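Local coordinates for protein-glutamine gamma-glutamyltransferase (Pseudomonas aeruginosa PAO1, PDB 6G49), which displays transglutaminase activity in vitro, joining protein glutamine side chains to lysine amines, through its periplasmic domain, and is critical for bacterial viability, at residues 39-43 with 44-48; 166-170 with 171-175; 196-200 with 201-205; 208-211 with 212-216; 232-235 with 236-240. All blocks are in the same frame, centred on the assembly; numbering follows the deposited sequence.

All five contacts are local and follow one another along the periplasmic domain, so none nests in or crosses another. Contact 1 closes the turn from strand 40-41 into helix 45-50, beside the putative catalytic residues. Contact 2 caps the short helix 170-175 at the surface. Contact 3 turns the chain from helix 185-197 into helix 201-214, and contact 4, about 15 Å further on between centres, lies at the C-terminal end of that second helix. Contact 5 ends helix 230-238. Contacts 4 and 5 touch through side chains: E215 makes a salt bridge with R239, while R211 packs on F236 and F212 on L235, tying helices 201-214 and 230-238 together.

Contact 1 (39-43 with 44-48); sequences ESMAP and GDIAE
A chi1 of -72° sets CG of D45 beside its own backbone N and folds the carboxylate back toward A42. A42 N donates to D45 OD2 over 2.8 Å in an almost straight bond (173° at the hydrogen), arriving from above the carboxylate plane. In return, D45 N donates to A42 O at 2.9 Å, so both backbone polar atoms of A42 are gripped by one residue. The CB of A42 also rests 3.6 Å from D45 OD2. These bonds brace a type II beta turn, A42-P43-G44-D45, with G44 at positive phi in its third position; the turn carries the chain from strand 40-41 into helix 45-50. Two waters tie the carboxylate to more of the loop: one donates to S40 O and to D45 OD2, the latter at 2.9 Å, and the other donates to P43 O and, weakly, to D45 OD1. R85 adds a salt bridge to OD2, which should steady the negative charge. On the apolar side SD of M41 crosses CG1 and CD1 at the end of I46, but M41 is modelled in two conformers and the closeness of this approach is doubtful. The side chain of I46 reaches on to touch C243, the probable nucleophile, and A244 at the start of helix 243-256, and A286 of strand 286-294.

Contact 2 (166-170 with 171-175); sequences SSIDP and RTRWR
R171 bends its side chain back on D169, the N-cap residue of helix 170-175. From the base outward, CB lies 3.2 Å from D169 OD1, CG 3.7 Å and CD 3.9 Å from the same oxygen, so the chain curls round it. A turn at chi3 (-55°) then brings the guanidinium alongside the carboxylate: NE donates to D169 OD1 at 3.0 Å, and NH2 to D169 OD2 at 2.9 Å. This is a side-on, two-nitrogen salt bridge with the planes 25° apart. OD1 also takes the capping bond from R171 N (2.8 Å) on its anti lone pair, so two donors of one residue hold it. Farther along the helix, R173 N donates to D169 O, and I168 lays CD1 3.7 Å from R173 CA and CG2 against R173 CD. The guanidinium of R171 makes a cation-pi contact with W92, and I168 and R173 both lean on W293 of strand 286-294, seating this surface helix against the sheet.

Contact 3 (196-200 with 201-205); sequences QAHAQ and PQALV
Between helix 185-197 and helix 201-214 runs a tight interhelical loop in which H198, the first residue to leave the helical path, folds against A203 and L204 in the first turn of the next helix. CB of H198 comes 3.7 Å from L204 N and 3.9 Å from L204 CB. From there the imidazole, swung to a chi1 of -51°, is sandwiched near its rim: A203 O lies 3.9 Å above one face, and CB of A197 covers the opposite face at 3.5 Å. Both are packing contacts. Q200 takes the N-cap place and P201, which has no N-H to give, starts the helix. L204 N donates to Q200 O at 3.1 Å, in the carbonyl plane, closing the first turn, and A203 CB sits 3.4 Å from that same Q200 O. CD1 of L204 touches H198 O from the other end of the loop. Beneath the turn, L204 is buried against L254 of helix 243-256 and against A257 and I259 of the loop after it, while P201 packs on Q294 of strand 286-294.

Contact 4 (208-211 with 212-216); sequences LLQR and FNHEP
The last turns of helix 201-214 are drawn together by backbone bonds from N213 N to L209 O (3.0 Å), H214 N to Q210 O (2.9 Å) and E215 N to R211 O (3.1 Å), with a weak, longer one from F212 N to L208 O; E215 then leaves the helical path. Along one side R211 and E215, four residues apart, meet obliquely. In R211 a bend at chi3 (63°) and a quarter-turn at chi4 (90°) together turn a face of the guanidinium to E215, whose OE2 stands 3.2 Å above the centre of the group. The two planes are 85° apart and no N-H points at that oxygen, leaving an attraction of charge. A water bridges the pair, accepting from R211 NH2 at 2.8 Å and donating to E215 OE1 at 2.8 Å. On the buried side CE2 of F212 comes no nearer than 4.5 Å to CG of L208, a loose apolar approach; the ring makes edge-to-face contacts with F217 and Y246, and L208 packs against M250, V253 and L254 of helix 243-256. The strongest partner of E215 is R239, which makes a salt bridge to OE1. The carboxylate thus has an arginine at each oxygen, which would probably keep it ionised, and the R239 bond joins the end of this helix to the end of helix 230-238.

Contact 5 (232-235 with 236-240); sequences DDFL and FDTRS
F236 lays its ring flat against L235, and this is the tight part of the contact: L235 CB sits 3.8 Å from the ring centroid and 5° off the normal, a CH-pi contact over the face. The backbone adds two bonds to one carbonyl: D233 O accepts from D237 N (3.0 Å), above its plane, and from T238 N (2.8 Å), nearly along the carbonyl. The T238 bond spans five residues and marks the wider pi-type turn at 236-238; a weak one from R239 N to F234 O follows it. F234, with CG anti to its N (chi1 166°), sends its ring edge to S240 O, 3.4 Å from CD1. R239 turns to positive phi and, with E215 as polar partner, lays a guanidinium face over L235 O. Toward the exposed D237 the packing gives way to charge: D233 OD1 and D237 OD2 stand 3.4 Å apart, two acceptors whose repulsion is probably eased by the salt bridge of D237 OD1 with R186; D233 OD2 accepts from G227 N. Helix 230-238 and strands 218-219 and 240-241 form a beta-alpha-beta unit of the transglutaminase-like, papain-related fold, in which the following helix 243-256 begins with the probable nucleophile C243.

Contact 1 (39-43 with 44-48)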
loop_
_atom_site.group_PDB
_atom_site.type_symbol
_atom_site.label_atom_id
_atom_site.label_comp_id
_atom_site.label_asym_id
_atom_site.label_seq_id
_atom_site.Cartn_x
_atom_site.Cartn_y
_atom_site.Cartn_z
ATOM N N GLU A 39 2.612 0.943 -12.685
ATOM C CA GLU A 39 3.590 0.091 -12.047
ATOM C C GLU A 39 4.595 0.901 -11.233
ATOM O O GLU A 39 5.390 0.309 -10.470
ATOM C CB GLU A 39 4.342 -0.791 -13.039
ATOM C CG GLU A 39 5.252 -0.020 -13.950
ATOM C CD GLU A 39 4.625 0.870 -14.995
ATOM O OE1 GLU A 39 3.443 0.630 -15.382
ATOM O OE2 GLU A 39 5.356 1.768 -15.487
ATOM N N SER A 40 4.598 2.225 -11.368
ATOM C CA SER A 40 5.561 3.052 -10.610
ATOM C C SER A 40 4.840 4.300 -10.110
ATOM O O SER A 40 3.685 4.652 -10.552
ATOM C CB SER A 40 6.759 3.374 -11.452
ATOM O OG SER A 40 6.397 4.327 -12.419
ATOM N N MET A 41 5.433 4.949 -9.141
ATOM C CA MET A 41 4.925 6.238 -8.770
ATOM C C MET A 41 5.960 7.057 -8.014
ATOM O O MET A 41 6.739 6.610 -7.192
ATOM C CB MET A 41 3.709 6.105 -7.876
ATOM C CG MET A 41 4.021 5.364 -6.627
ATOM S SD MET A 41 2.484 5.262 -5.785
ATOM C CE MET A 41 2.832 6.407 -4.467
ATOM N N ALA A 42 5.913 8.335 -8.367
ATOM C CA ALA A 42 6.605 9.348 -7.656
ATOM C C ALA A 42 5.635 9.989 -6.674
ATOM O O ALA A 42 4.457 10.042 -6.991
ATOM C CB ALA A 42 7.106 10.358 -8.630
ATOM N N PRO A 43 6.092 10.468 -5.502
ATOM C CA PRO A 43 5.247 11.314 -4.636
ATOM C C PRO A 43 4.653 12.430 -5.514
ATOM O O PRO A 43 5.370 13.134 -6.254
ATOM C CB PRO A 43 6.206 11.738 -3.521
ATOM C CG PRO A 43 7.137 10.559 -3.426
ATOM C CD PRO A 43 7.404 10.216 -4.883
ATOM N N GLY A 44 3.324 12.538 -5.462
ATOM C CA GLY A 44 2.569 13.426 -6.350
ATOM C C GLY A 44 1.703 12.680 -7.342
ATOM O O GLY A 44 0.659 13.152 -7.810
ATOM N N ASP A 45 2.083 11.467 -7.723
ATOM C CA ASP A 45 1.407 10.789 -8.768
ATOM C C ASP A 45 0.064 10.259 -8.278
ATOM O O ASP A 45 -0.899 10.237 -9.066
ATOM C CB ASP A 45 2.138 9.587 -9.383
ATOM C CG ASP A 45 3.330 9.986 -10.250
ATOM O OD1 ASP A 45 3.397 11.164 -10.628
ATOM O OD2 ASP A 45 4.217 9.143 -10.465
ATOM N N ILE A 46 -0.045 9.883 -7.001
ATOM C CA ILE A 46 -1.319 9.368 -6.506
ATOM C C ILE A 46 -2.279 10.539 -6.278
ATOM O O ILE A 46 -3.492 10.383 -6.423
ATOM C CB ILE A 46 -1.168 8.464 -5.257
ATOM C CG1 ILE A 46 -0.140 7.378 -5.515
ATOM C CG2 ILE A 46 -2.536 7.871 -4.897
ATOM C CD1 ILE A 46 -0.421 6.592 -6.755
ATOM N N ALA A 47 -1.739 11.701 -5.929
ATOM C CA ALA A 47 -2.526 12.909 -5.780
ATOM C C ALA A 47 -3.230 13.210 -7.109
ATOM O O ALA A 47 -4.398 13.669 -7.169
ATOM C CB ALA A 47 -1.648 14.014 -5.288
ATOM N N GLU A 48 -2.539 12.974 -8.233
ATOM C CA GLU A 48 -3.209 13.179 -9.539
ATOM C C GLU A 48 -4.460 12.279 -9.662
ATOM O O GLU A 48 -5.507 12.718 -10.125
ATOM C CB GLU A 48 -2.192 13.042 -10.677
ATOM C CG GLU A 48 -2.885 13.060 -12.038
ATOM C CD GLU A 48 -2.004 13.276 -13.259
ATOM O OE1 GLU A 48 -0.816 13.617 -13.077
ATOM O OE2 GLU A 48 -2.516 13.095 -14.397
HETATM O O HOH W 1 3.045 6.978 -12.051
HETATM O O HOH W 2 5.066 13.450 -8.857
#

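Contact 2 (166-170 with 171-175)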
loop_
_atom_site.group_PDB
_atom_site.type_symbol
_atom_site.label_atom_id
_atom_site.label_comp_id
_atom_site.label_asym_id
_atom_site.label_seq_id
_atom_site.Cartn_x
_atom_site.Cartn_y
_atom_site.Cartn_z
ATOM N N SER A 166 6.407 -15.906 7.347
ATOM C CA SER A 166 7.055 -15.895 8.645
ATOM C C SER A 166 8.568 -16.149 8.507
ATOM O O SER A 166 9.320 -15.637 9.318
ATOM C CB SER A 166 6.405 -16.865 9.606
ATOM O OG SER A 166 6.482 -18.153 9.062
ATOM N N SER A 167 8.973 -16.962 7.522
ATOM C CA SER A 167 10.362 -17.114 7.054
ATOM C C SER A 167 10.498 -16.510 5.664
ATOM O O SER A 167 9.737 -16.839 4.800
ATOM C CB SER A 167 10.773 -18.579 6.974
ATOM O OG SER A 167 10.841 -19.066 8.277
ATOM N N ILE A 168 11.410 -15.573 5.510
ATOM C CA ILE A 168 11.481 -14.746 4.282
ATOM C C ILE A 168 12.550 -15.353 3.374
ATOM O O ILE A 168 13.638 -15.752 3.821
ATOM C CB ILE A 168 11.680 -13.270 4.652
ATOM C CG1 ILE A 168 11.397 -12.358 3.453
ATOM C CG2 ILE A 168 13.058 -13.012 5.266
ATOM C CD1 ILE A 168 11.577 -10.885 3.758
ATOM N N ASP A 169 12.210 -15.447 2.096
ATOM C CA ASP A 169 13.146 -15.784 1.089
ATOM C C ASP A 169 14.303 -14.780 1.128
ATOM O O ASP A 169 14.083 -13.578 1.205
ATOM C CB ASP A 169 12.530 -15.708 -0.306
ATOM C CG ASP A 169 13.430 -16.236 -1.388
ATOM O OD1 ASP A 169 14.435 -15.572 -1.771
ATOM O OD2 ASP A 169 13.064 -17.243 -1.941
ATOM N N PRO A 170 15.584 -15.211 1.145
ATOM C CA PRO A 170 16.702 -14.244 1.174
ATOM C C PRO A 170 16.725 -13.214 0.056
ATOM O O PRO A 170 17.123 -12.093 0.331
ATOM C CB PRO A 170 17.958 -15.165 1.159
ATOM C CG PRO A 170 17.436 -16.423 0.561
ATOM C CD PRO A 170 16.049 -16.602 1.130
ATOM N N ARG A 171 16.254 -13.566 -1.135
ATOM C CA ARG A 171 16.187 -12.632 -2.247
ATOM C C ARG A 171 15.153 -11.538 -1.934
ATOM O O ARG A 171 15.407 -10.379 -2.227
ATOM C CB ARG A 171 15.850 -13.324 -3.556
ATOM C CG ARG A 171 16.938 -14.250 -4.078
ATOM C CD ARG A 171 16.358 -15.158 -5.161
ATOM N NE ARG A 171 15.195 -15.877 -4.682
ATOM C CZ ARG A 171 14.496 -16.769 -5.387
ATOM N NH1 ARG A 171 14.804 -17.002 -6.649
ATOM N NH2 ARG A 171 13.489 -17.418 -4.822
ATOM N N THR A 172 14.009 -11.943 -1.388
ATOM C CA THR A 172 12.947 -10.986 -1.021
ATOM C C THR A 172 13.426 -10.026 0.074
ATOM O O THR A 172 13.217 -8.817 0.049
ATOM C CB THR A 172 11.685 -11.721 -0.577
ATOM O OG1 THR A 172 11.362 -12.576 -1.671
ATOM C CG2 THR A 172 10.556 -10.742 -0.370
ATOM N N ARG A 173 14.103 -10.589 1.067
ATOM C CA ARG A 173 14.706 -9.803 2.128
ATOM C C ARG A 173 15.680 -8.761 1.549
ATOM O O ARG A 173 15.611 -7.582 1.909
ATOM C CB ARG A 173 15.353 -10.708 3.171
ATOM C CG ARG A 173 15.759 -10.016 4.450
ATOM C CD ARG A 173 16.312 -11.069 5.442
ATOM N NE ARG A 173 16.479 -10.597 6.767
ATOM C CZ ARG A 173 16.568 -11.451 7.788
ATOM N NH1 ARG A 173 16.456 -12.751 7.555
ATOM N NH2 ARG A 173 16.725 -10.988 8.994
ATOM N N TRP A 174 16.616 -9.202 0.692
ATOM C CA TRP A 174 17.602 -8.351 0.122
ATOM C C TRP A 174 16.952 -7.235 -0.695
ATOM O O TRP A 174 17.338 -6.044 -0.621
ATOM C CB TRP A 174 18.593 -9.145 -0.738
ATOM C CG TRP A 174 19.875 -8.448 -1.021
ATOM C CD1 TRP A 174 20.294 -7.754 -2.113
ATOM C CD2 TRP A 174 20.952 -8.374 -0.073
ATOM N NE1 TRP A 174 21.559 -7.251 -1.887
ATOM C CE2 TRP A 174 21.960 -7.578 -0.644
ATOM C CE3 TRP A 174 21.127 -8.926 1.195
ATOM C CZ2 TRP A 174 23.200 -7.392 -0.001
ATOM C CZ3 TRP A 174 22.335 -8.725 1.831
ATOM C CH2 TRP A 174 23.332 -7.957 1.231
ATOM N N ARG A 175 15.994 -7.612 -1.535
ATOM C CA ARG A 175 15.305 -6.680 -2.425
ATOM C C ARG A 175 14.633 -5.571 -1.595
ATOM O O ARG A 175 14.640 -4.419 -2.026
ATOM C CB ARG A 175 14.251 -7.455 -3.215
ATOM C CG ARG A 175 13.248 -6.579 -3.942
ATOM C CD ARG A 175 12.202 -7.475 -4.585
ATOM N NE ARG A 175 12.716 -8.126 -5.758
ATOM C CZ ARG A 175 11.956 -8.762 -6.657
ATOM N NH1 ARG A 175 10.653 -8.865 -6.418
ATOM N NH2 ARG A 175 12.495 -9.184 -7.813
#

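Contact 3 (196-200 with 201-205)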
loop_
_atom_site.group_PDB
_atom_site.type_symbol
_atom_site.label_atom_id
_atom_site.label_comp_id
_atom_site.label_asym_id
_atom_site.label_seq_id
_atom_site.Cartn_x
_atom_site.Cartn_y
_atom_site.Cartn_z
ATOM N N GLN A 196 19.473 2.727 16.472
ATOM C CA GLN A 196 20.258 2.750 17.747
ATOM C C GLN A 196 19.317 2.831 18.947
ATOM O O GLN A 196 19.622 2.241 19.951
ATOM C CB GLN A 196 21.248 3.920 17.760
ATOM C CG GLN A 196 22.385 3.763 16.745
ATOM C CD GLN A 196 23.033 2.390 16.704
ATOM O OE1 GLN A 196 22.847 1.611 15.761
ATOM N NE2 GLN A 196 23.819 2.073 17.723
ATOM N N ALA A 197 18.183 3.540 18.828
ATOM C CA ALA A 197 17.252 3.705 19.920
ATOM C C ALA A 197 16.289 2.529 20.074
ATOM O O ALA A 197 15.762 2.360 21.166
ATOM C CB ALA A 197 16.497 4.990 19.772
ATOM N N HIS A 198 15.983 1.781 18.996
ATOM C CA HIS A 198 14.895 0.778 19.041
ATOM C C HIS A 198 15.369 -0.504 18.366
ATOM O O HIS A 198 15.423 -0.607 17.129
ATOM C CB HIS A 198 13.604 1.316 18.371
ATOM C CG HIS A 198 13.191 2.658 18.875
ATOM N ND1 HIS A 198 12.511 2.820 20.056
ATOM C CD2 HIS A 198 13.366 3.882 18.361
ATOM C CE1 HIS A 198 12.296 4.107 20.254
ATOM N NE2 HIS A 198 12.823 4.779 19.235
ATOM N N ALA A 199 15.731 -1.478 19.201
ATOM C CA ALA A 199 16.184 -2.777 18.769
ATOM C C ALA A 199 15.068 -3.550 18.081
ATOM O O ALA A 199 15.324 -4.304 17.157
ATOM C CB ALA A 199 16.666 -3.555 19.980
ATOM N N GLN A 200 13.847 -3.433 18.612
ATOM C CA GLN A 200 12.725 -4.205 18.146
ATOM C C GLN A 200 12.070 -3.444 16.991
ATOM O O GLN A 200 11.780 -2.251 17.124
ATOM C CB GLN A 200 11.707 -4.430 19.247
ATOM C CG GLN A 200 12.272 -5.162 20.454
ATOM C CD GLN A 200 11.138 -5.721 21.280
ATOM O OE1 GLN A 200 10.172 -6.260 20.742
ATOM N NE2 GLN A 200 11.235 -5.581 22.596
ATOM N N PRO A 201 11.890 -4.095 15.822
ATOM C CA PRO A 201 11.256 -3.444 14.669
ATOM C C PRO A 201 9.932 -2.771 15.052
ATOM O O PRO A 201 9.704 -1.653 14.596
ATOM C CB PRO A 201 11.007 -4.607 13.708
ATOM C CG PRO A 201 12.128 -5.571 14.028
ATOM C CD PRO A 201 12.265 -5.490 15.527
ATOM N N GLN A 202 9.073 -3.446 15.838
ATOM C CA GLN A 202 7.755 -2.913 16.156
ATOM C C GLN A 202 7.843 -1.578 16.899
ATOM O O GLN A 202 7.096 -0.630 16.646
ATOM C CB GLN A 202 6.909 -3.910 16.938
ATOM C CG GLN A 202 5.945 -4.630 16.017
ATOM C CD GLN A 202 5.089 -5.643 16.731
ATOM O OE1 GLN A 202 4.663 -5.441 17.868
ATOM N NE2 GLN A 202 4.839 -6.748 16.050
ATOM N N ALA A 203 8.814 -1.472 17.806
ATOM C CA ALA A 203 9.104 -0.249 18.490
ATOM C C ALA A 203 9.641 0.833 17.554
ATOM O O ALA A 203 9.335 2.051 17.765
ATOM C CB ALA A 203 10.127 -0.521 19.596
ATOM N N LEU A 204 10.481 0.462 16.574
ATOM C CA LEU A 204 11.006 1.462 15.696
ATOM C C LEU A 204 9.845 2.027 14.828
ATOM O O LEU A 204 9.746 3.248 14.603
ATOM C CB LEU A 204 12.109 0.833 14.849
ATOM C CG LEU A 204 13.027 1.813 14.146
ATOM C CD1 LEU A 204 14.387 1.220 13.865
ATOM C CD2 LEU A 204 12.423 2.341 12.827
ATOM N N VAL A 205 9.049 1.117 14.280
ATOM C CA VAL A 205 7.880 1.497 13.462
ATOM C C VAL A 205 6.994 2.445 14.280
ATOM O O VAL A 205 6.540 3.499 13.787
ATOM C CB VAL A 205 7.122 0.248 13.016
ATOM C CG1 VAL A 205 5.717 0.611 12.504
ATOM C CG2 VAL A 205 7.936 -0.455 11.942
#

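Contact 4 (208-211 with 212-216)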
loop_
_atom_site.group_PDB
_atom_site.type_symbol
_atom_site.label_atom_id
_atom_site.label_comp_id
_atom_site.label_asym_id
_atom_site.label_seq_id
_atom_site.Cartn_x
_atom_site.Cartn_y
_atom_site.Cartn_z
ATOM N N LEU A 208 8.503 5.901 14.495
ATOM C CA LEU A 208 8.374 6.613 13.275
ATOM C C LEU A 208 6.936 7.127 13.073
ATOM O O LEU A 208 6.745 8.280 12.625
ATOM C CB LEU A 208 8.840 5.666 12.156
ATOM C CG LEU A 208 8.963 6.223 10.762
ATOM C CD1 LEU A 208 9.710 7.536 10.699
ATOM C CD2 LEU A 208 9.662 5.196 9.854
ATOM N N LEU A 209 5.928 6.291 13.366
ATOM C CA LEU A 209 4.525 6.715 13.249
ATOM C C LEU A 209 4.286 7.922 14.168
ATOM O O LEU A 209 3.550 8.867 13.841
ATOM C CB LEU A 209 3.625 5.549 13.603
ATOM C CG LEU A 209 3.577 4.452 12.557
ATOM C CD1 LEU A 209 2.751 3.295 13.120
ATOM C CD2 LEU A 209 3.019 4.998 11.239
ATOM N N GLN A 210 4.942 7.923 15.331
ATOM C CA GLN A 210 4.779 9.002 16.281
ATOM C C GLN A 210 5.292 10.327 15.710
ATOM O O GLN A 210 4.759 11.429 16.013
ATOM C CB GLN A 210 5.498 8.650 17.589
ATOM C CG GLN A 210 4.631 7.868 18.561
ATOM C CD GLN A 210 5.371 7.810 19.875
ATOM O OE1 GLN A 210 5.116 8.596 20.797
ATOM N NE2 GLN A 210 6.376 6.956 19.920
ATOM N N ARG A 211 6.328 10.293 14.874
ATOM C CA ARG A 211 6.845 11.528 14.292
ATOM C C ARG A 211 5.776 12.166 13.392
ATOM O O ARG A 211 5.575 13.392 13.344
ATOM C CB ARG A 211 8.142 11.323 13.502
ATOM C CG ARG A 211 9.337 10.978 14.366
ATOM C CD ARG A 211 10.512 10.762 13.438
ATOM N NE ARG A 211 10.886 11.957 12.694
ATOM C CZ ARG A 211 11.771 12.847 13.141
ATOM N NH1 ARG A 211 12.348 12.666 14.321
ATOM N NH2 ARG A 211 12.047 13.905 12.420
ATOM N N PHE A 212 5.065 11.340 12.626
ATOM C CA PHE A 212 4.052 11.874 11.787
ATOM C C PHE A 212 2.884 12.416 12.635
ATOM O O PHE A 212 2.216 13.358 12.251
ATOM C CB PHE A 212 3.536 10.815 10.799
ATOM C CG PHE A 212 4.528 10.378 9.745
ATOM C CD1 PHE A 212 5.077 11.279 8.853
ATOM C CD2 PHE A 212 4.927 9.049 9.670
ATOM C CE1 PHE A 212 5.971 10.884 7.878
ATOM C CE2 PHE A 212 5.810 8.648 8.683
ATOM C CZ PHE A 212 6.335 9.561 7.793
ATOM N N ASN A 213 2.610 11.734 13.735
ATOM C CA ASN A 213 1.481 12.107 14.575
ATOM C C ASN A 213 1.752 13.454 15.273
ATOM O O ASN A 213 0.885 14.314 15.298
ATOM C CB ASN A 213 1.177 11.018 15.583
ATOM C CG ASN A 213 -0.125 11.277 16.327
ATOM O OD1 ASN A 213 -1.161 11.547 15.709
ATOM N ND2 ASN A 213 -0.078 11.092 17.626
ATOM N N HIS A 214 2.952 13.673 15.778
ATOM C CA HIS A 214 3.243 14.876 16.618
ATOM C C HIS A 214 3.718 16.111 15.841
ATOM O O HIS A 214 3.600 17.234 16.357
ATOM C CB HIS A 214 4.281 14.474 17.647
ATOM C CG HIS A 214 3.721 13.511 18.637
ATOM N ND1 HIS A 214 4.503 12.596 19.296
ATOM C CD2 HIS A 214 2.466 13.319 19.090
ATOM C CE1 HIS A 214 3.750 11.882 20.106
ATOM N NE2 HIS A 214 2.500 12.280 19.981
ATOM N N GLU A 215 4.344 15.939 14.671
ATOM C CA GLU A 215 4.886 17.031 13.912
ATOM C C GLU A 215 3.790 17.570 13.027
ATOM O O GLU A 215 2.805 16.869 12.802
ATOM C CB GLU A 215 6.137 16.609 13.152
ATOM C CG GLU A 215 7.232 16.156 14.077
ATOM C CD GLU A 215 8.406 15.565 13.328
ATOM O OE1 GLU A 215 8.575 15.920 12.128
ATOM O OE2 GLU A 215 9.139 14.749 13.925
ATOM N N PRO A 216 3.928 18.831 12.565
ATOM C CA PRO A 216 2.858 19.502 11.836
ATOM C C PRO A 216 2.791 19.110 10.348
ATOM O O PRO A 216 2.837 19.948 9.447
ATOM C CB PRO A 216 3.199 20.984 12.063
ATOM C CG PRO A 216 4.706 20.988 12.123
ATOM C CD PRO A 216 5.066 19.721 12.853
HETATM O O HOH W 3 10.082 14.295 10.412
#

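Contact 5 (232-235 with 236-240)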
loop_
_atom_site.group_PDB
_atom_site.type_symbol
_atom_site.label_atom_id
_atom_site.label_comp_id
_atom_site.label_asym_id
_atom_site.label_seq_id
_atom_site.Cartn_x
_atom_site.Cartn_y
_atom_site.Cartn_z
ATOM N N ASP A 232 14.090 13.671 2.291
ATOM C CA ASP A 232 14.531 14.675 3.306
ATOM C C ASP A 232 13.606 15.908 3.260
ATOM O O ASP A 232 13.219 16.390 4.327
ATOM C CB ASP A 232 15.965 15.127 3.004
ATOM C CG ASP A 232 17.048 14.132 3.351
ATOM O OD1 ASP A 232 16.686 12.997 3.737
ATOM O OD2 ASP A 232 18.293 14.506 3.195
ATOM N N ASP A 233 13.385 16.429 2.063
ATOM C CA ASP A 233 12.613 17.691 1.875
ATOM C C ASP A 233 11.207 17.528 2.481
ATOM O O ASP A 233 10.683 18.396 3.213
ATOM C CB ASP A 233 12.590 18.137 0.417
ATOM C CG ASP A 233 13.963 18.561 -0.115
ATOM O OD1 ASP A 233 14.888 18.712 0.698
ATOM O OD2 ASP A 233 14.087 18.607 -1.340
ATOM N N PHE A 234 10.571 16.391 2.196
ATOM C CA PHE A 234 9.266 16.090 2.751
ATOM C C PHE A 234 9.328 15.918 4.259
ATOM O O PHE A 234 8.535 16.508 4.982
ATOM C CB PHE A 234 8.638 14.876 2.053
ATOM C CG PHE A 234 7.458 14.329 2.804
ATOM C CD1 PHE A 234 6.229 15.008 2.810
ATOM C CD2 PHE A 234 7.525 13.112 3.456
ATOM C CE1 PHE A 234 5.149 14.498 3.516
ATOM C CE2 PHE A 234 6.446 12.592 4.157
ATOM C CZ PHE A 234 5.231 13.272 4.162
ATOM N N LEU A 235 10.226 15.085 4.802
ATOM C CA LEU A 235 10.179 14.786 6.247
ATOM C C LEU A 235 10.567 15.994 7.135
ATOM O O LEU A 235 10.159 16.017 8.257
ATOM C CB LEU A 235 11.146 13.647 6.577
ATOM C CG LEU A 235 10.684 12.273 6.137
ATOM C CD1 LEU A 235 11.783 11.234 6.390
ATOM C CD2 LEU A 235 9.396 11.899 6.864
ATOM N N PHE A 236 11.483 16.823 6.640
ATOM C CA PHE A 236 12.177 17.808 7.538
ATOM C C PHE A 236 11.907 19.260 7.113
ATOM O O PHE A 236 12.192 20.153 7.898
ATOM C CB PHE A 236 13.679 17.534 7.594
ATOM C CG PHE A 236 14.004 16.111 7.940
ATOM C CD1 PHE A 236 13.660 15.592 9.171
ATOM C CD2 PHE A 236 14.679 15.311 7.036
ATOM C CE1 PHE A 236 13.950 14.275 9.485
ATOM C CE2 PHE A 236 14.960 13.991 7.349
ATOM C CZ PHE A 236 14.576 13.473 8.559
ATOM N N ASP A 237 11.448 19.500 5.886
ATOM C CA ASP A 237 11.249 20.876 5.345
ATOM C C ASP A 237 9.763 21.157 5.129
ATOM O O ASP A 237 9.156 21.928 5.886
ATOM C CB ASP A 237 12.121 21.143 4.120
ATOM C CG ASP A 237 13.612 20.932 4.350
ATOM O OD1 ASP A 237 14.026 20.846 5.536
ATOM O OD2 ASP A 237 14.360 20.822 3.322
ATOM N N THR A 238 9.126 20.515 4.145
ATOM C CA THR A 238 7.759 20.843 3.762
ATOM C C THR A 238 6.764 20.214 4.749
ATOM O O THR A 238 5.685 20.780 4.991
ATOM C CB THR A 238 7.446 20.478 2.310
ATOM O OG1 THR A 238 7.369 19.038 2.214
ATOM C CG2 THR A 238 8.434 21.046 1.321
ATOM N N ARG A 239 7.025 18.969 5.204
ATOM C CA ARG A 239 6.060 18.172 5.964
ATOM C C ARG A 239 4.675 18.232 5.358
ATOM O O ARG A 239 3.665 18.250 6.070
ATOM C CB ARG A 239 6.060 18.547 7.439
ATOM C CG ARG A 239 7.369 18.280 8.131
ATOM C CD ARG A 239 7.238 18.466 9.623
ATOM N NE ARG A 239 8.360 18.012 10.416
ATOM C CZ ARG A 239 9.501 18.679 10.539
ATOM N NH1 ARG A 239 9.676 19.786 9.849
ATOM N NH2 ARG A 239 10.484 18.194 11.285
ATOM N N SER A 240 4.604 18.147 4.037
ATOM C CA SER A 240 3.342 18.247 3.342
ATOM C C SER A 240 3.335 17.317 2.140
ATOM O O SER A 240 4.266 17.378 1.305
ATOM C CB SER A 240 3.083 19.686 2.887
ATOM O OG SER A 240 1.866 19.764 2.162
#